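Local coordinates for uncharacterized protein (Legionella longbeachae NSW150, PDB 4JZA) that probably removes the 3-phosphate from phosphoinositide lipids such as phosphatidylinositol 3-phosphate, acting on lipid metabolism where the pathogen meets its host, at residues V163-P168 and S369-R374. Residues are numbered along the deposited sequence; the frame is centred on the assembly and turned at random.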
ATOM      1  N   VAL A 163      18.801 -17.249   0.848  1.00 38.08           N
ATOM      2  CA  VAL A 163      18.606 -16.587   2.122  1.00 40.26           C
ATOM      3  C   VAL A 163      18.240 -15.108   1.987  1.00 40.41           C
ATOM      4  O   VAL A 163      18.941 -14.353   1.288  1.00 45.00           O
ATOM      5  CB  VAL A 163      19.900 -16.674   2.910  1.00 41.08           C
ATOM      6  CG1 VAL A 163      19.805 -15.925   4.227  1.00 42.35           C
ATOM      7  CG2 VAL A 163      20.199 -18.120   3.183  1.00 44.15           C
ATOM      8  N   ASP A 164      17.178 -14.666   2.655  1.00 39.91           N
ATOM      9  CA  ASP A 164      16.893 -13.194   2.715  1.00 42.03           C
ATOM     10  C   ASP A 164      16.663 -12.748   4.127  1.00 41.05           C
ATOM     11  O   ASP A 164      15.701 -13.152   4.769  1.00 40.35           O
ATOM     12  CB  ASP A 164      15.693 -12.771   1.846  1.00 42.59           C
ATOM     13  CG  ASP A 164      16.036 -12.667   0.363  1.00 43.95           C
ATOM     14  OD1 ASP A 164      16.118 -13.707  -0.311  1.00 47.75           O
ATOM     15  OD2 ASP A 164      16.217 -11.553  -0.141  1.00 43.34           O
ATOM     16  N   GLU A 165      17.590 -11.950   4.626  1.00 45.71           N
ATOM     17  CA  GLU A 165      17.563 -11.514   6.007  1.00 48.28           C
ATOM     18  C   GLU A 165      16.979 -10.114   5.976  1.00 43.41           C
ATOM     19  O   GLU A 165      17.465  -9.244   5.279  1.00 44.59           O
ATOM     20  CB  GLU A 165      18.990 -11.598   6.647  1.00 55.70           C
ATOM     21  CG  GLU A 165      19.372 -13.046   7.078  1.00 58.88           C
ATOM     22  CD  GLU A 165      20.866 -13.376   7.267  1.00 62.23           C
ATOM     23  OE1 GLU A 165      21.747 -12.927   6.495  1.00 63.79           O
ATOM     24  OE2 GLU A 165      21.160 -14.183   8.167  1.00 68.20           O
ATOM     25  N   SER A 166      15.877  -9.946   6.673  1.00 40.68           N
ATOM     26  CA  SER A 166      15.281  -8.648   6.909  1.00 40.92           C
ATOM     27  C   SER A 166      16.182  -7.773   7.797  1.00 43.55           C
ATOM     28  O   SER A 166      16.787  -8.264   8.796  1.00 39.92           O
ATOM     29  CB  SER A 166      13.971  -8.842   7.654  1.00 42.15           C
ATOM     30  OG  SER A 166      13.189  -7.666   7.639  1.00 43.45           O
ATOM     31  N   LEU A 167      16.206  -6.482   7.465  1.00 40.39           N
ATOM     32  CA  LEU A 167      17.140  -5.559   8.048  1.00 41.95           C
ATOM     33  C   LEU A 167      16.429  -4.363   8.654  1.00 41.52           C
ATOM     34  O   LEU A 167      15.576  -3.780   8.032  1.00 43.63           O
ATOM     35  CB  LEU A 167      18.106  -5.072   6.948  1.00 42.26           C
ATOM     36  CG  LEU A 167      19.077  -6.106   6.378  1.00 41.42           C
ATOM     37  CD1 LEU A 167      19.885  -5.501   5.265  1.00 39.67           C
ATOM     38  CD2 LEU A 167      20.011  -6.620   7.445  1.00 44.96           C
ATOM     39  N   PRO A 168      16.794  -3.959   9.876  1.00 42.46           N
ATOM     40  CA  PRO A 168      16.009  -2.842  10.411  1.00 38.41           C
ATOM     41  C   PRO A 168      16.266  -1.622   9.613  1.00 38.59           C
ATOM     42  O   PRO A 168      17.416  -1.365   9.310  1.00 44.60           O
ATOM     43  CB  PRO A 168      16.569  -2.681  11.796  1.00 40.81           C
ATOM     44  CG  PRO A 168      17.764  -3.594  11.890  1.00 38.95           C
ATOM     45  CD  PRO A 168      17.517  -4.680  10.937  1.00 39.42           C
ATOM     46  N   SER A 369      27.790 -16.744  -1.968  1.00 48.59           N
ATOM     47  CA  SER A 369      27.961 -15.350  -2.286  1.00 49.59           C
ATOM     48  C   SER A 369      28.018 -14.574  -0.982  1.00 47.44           C
ATOM     49  O   SER A 369      27.473 -15.020   0.033  1.00 53.51           O
ATOM     50  CB  SER A 369      26.793 -14.842  -3.162  1.00 47.07           C
ATOM     51  OG  SER A 369      25.721 -14.425  -2.337  1.00 43.77           O
ATOM     52  N   ALA A 370      28.652 -13.404  -1.025  1.00 43.87           N
ATOM     53  CA  ALA A 370      28.411 -12.359  -0.002  1.00 42.71           C
ATOM     54  C   ALA A 370      26.910 -11.905   0.003  1.00 42.96           C
ATOM     55  O   ALA A 370      26.094 -12.274  -0.874  1.00 38.92           O
ATOM     56  CB  ALA A 370      29.303 -11.140  -0.260  1.00 40.82           C
ATOM     57  N   LYS A 371      26.596 -11.115   1.025  1.00 43.59           N
ATOM     58  CA  LYS A 371      25.339 -10.410   1.159  1.00 44.39           C
ATOM     59  C   LYS A 371      25.141  -9.419   0.031  1.00 46.58           C
ATOM     60  O   LYS A 371      26.061  -8.680  -0.298  1.00 47.19           O
ATOM     61  CB  LYS A 371      25.224  -9.769   2.538  1.00 44.10           C
ATOM     62  CG  LYS A 371      24.898 -10.847   3.550  1.00 47.39           C
ATOM     63  CD  LYS A 371      24.917 -10.410   4.993  1.00 54.71           C
ATOM     64  CE  LYS A 371      24.853 -11.667   5.862  1.00 63.19           C
ATOM     65  NZ  LYS A 371      24.164 -11.417   7.166  1.00 68.35           N
ATOM     66  N   ARG A 372      23.974  -9.510  -0.631  1.00 46.22           N
ATOM     67  CA  ARG A 372      23.572  -8.583  -1.672  1.00 46.75           C
ATOM     68  C   ARG A 372      22.292  -7.940  -1.145  1.00 46.30           C
ATOM     69  O   ARG A 372      21.341  -8.624  -0.766  1.00 41.80           O
ATOM     70  CB  ARG A 372      23.352  -9.295  -3.007  1.00 47.63           C
ATOM     71  CG  ARG A 372      24.652  -9.830  -3.615  1.00 49.12           C
ATOM     72  CD  ARG A 372      24.593 -11.320  -3.904  1.00 45.70           C
ATOM     73  NE  ARG A 372      23.671 -11.593  -4.979  1.00 44.41           N
ATOM     74  CZ  ARG A 372      23.069 -12.758  -5.188  1.00 45.58           C
ATOM     75  NH1 ARG A 372      23.288 -13.804  -4.410  1.00 44.06           N
ATOM     76  NH2 ARG A 372      22.239 -12.874  -6.214  1.00 47.32           N
ATOM     77  N   TYR A 373      22.278  -6.617  -1.114  1.00 44.17           N
ATOM     78  CA  TYR A 373      21.222  -5.868  -0.456  1.00 44.10           C
ATOM     79  C   TYR A 373      20.136  -5.369  -1.399  1.00 37.85           C
ATOM     80  O   TYR A 373      20.408  -4.932  -2.500  1.00 38.54           O
ATOM     81  CB  TYR A 373      21.823  -4.723   0.361  1.00 47.16           C
ATOM     82  CG  TYR A 373      22.807  -5.197   1.404  1.00 48.10           C
ATOM     83  CD1 TYR A 373      24.111  -5.499   1.062  1.00 48.61           C
ATOM     84  CD2 TYR A 373      22.430  -5.357   2.721  1.00 45.77           C
ATOM     85  CE1 TYR A 373      25.010  -5.939   2.004  1.00 46.23           C
ATOM     86  CE2 TYR A 373      23.328  -5.797   3.667  1.00 45.08           C
ATOM     87  CZ  TYR A 373      24.615  -6.089   3.299  1.00 45.97           C
ATOM     88  OH  TYR A 373      25.518  -6.526   4.228  1.00 44.82           O
ATOM     89  N   ARG A 374      18.894  -5.478  -0.952  1.00 34.95           N
ATOM     90  CA  ARG A 374      17.735  -5.151  -1.761  1.00 34.14           C
ATOM     91  C   ARG A 374      16.779  -4.253  -1.000  1.00 35.13           C
ATOM     92  O   ARG A 374      16.680  -4.331   0.208  1.00 35.53           O
ATOM     93  CB  ARG A 374      17.008  -6.434  -2.140  1.00 33.97           C
ATOM     94  CG  ARG A 374      16.814  -7.375  -0.969  1.00 35.33           C
ATOM     95  CD  ARG A 374      16.234  -8.699  -1.397  1.00 36.69           C
ATOM     96  NE  ARG A 374      15.181  -8.530  -2.380  1.00 37.80           N
ATOM     97  CZ  ARG A 374      14.392  -9.508  -2.791  1.00 40.56           C
ATOM     98  NH1 ARG A 374      14.532 -10.719  -2.300  1.00 44.52           N
ATOM     99  NH2 ARG A 374      13.466  -9.274  -3.694  1.00 43.15           N
TER
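Asp164 and Lys371 mark the nearest approach of two backbones whose CA atoms stay 9.0 Å apart and whose touching parts run 75° apart, so the segments meet through side chains alone. Asp164 meets Arg374 in a salt bridge: NH1 reaches OD2 at 2.9 Å, nearly straight (165°); OD2 lies in the guanidinium plane, while NH1 comes to it from above the carboxylate plane. A bend at chi3 (-42°) turns the arginine toward this acid, NH1 also bonding Gln605 and NH2 the Gly553 carbonyl, while OD1 accepts from His604; a short, doubly held aspartate suits this buried spot. Nearer solvent, the long chains of Glu165 and Lys371 cross at about a right angle; NZ forms a salt bridge with OE1 at 2.9 Å, and Arg26 a second with OE2. Beyond both bridges, Leu167 sets its CD1 methyl against the ring edge of Tyr373, 3.6 Å from CD2; an aliphatic methyl suits this hydrocarbon edge, since neither brings a polar atom, and the ring also meets those of Tyr405 and His545. In the mixed sheet, strand 352-359 lies between strands 159-166 and 365-374, so the pairs span it; helix 604-612 packs against Asp164 and Arg374, and helix 556-574 against Arg372.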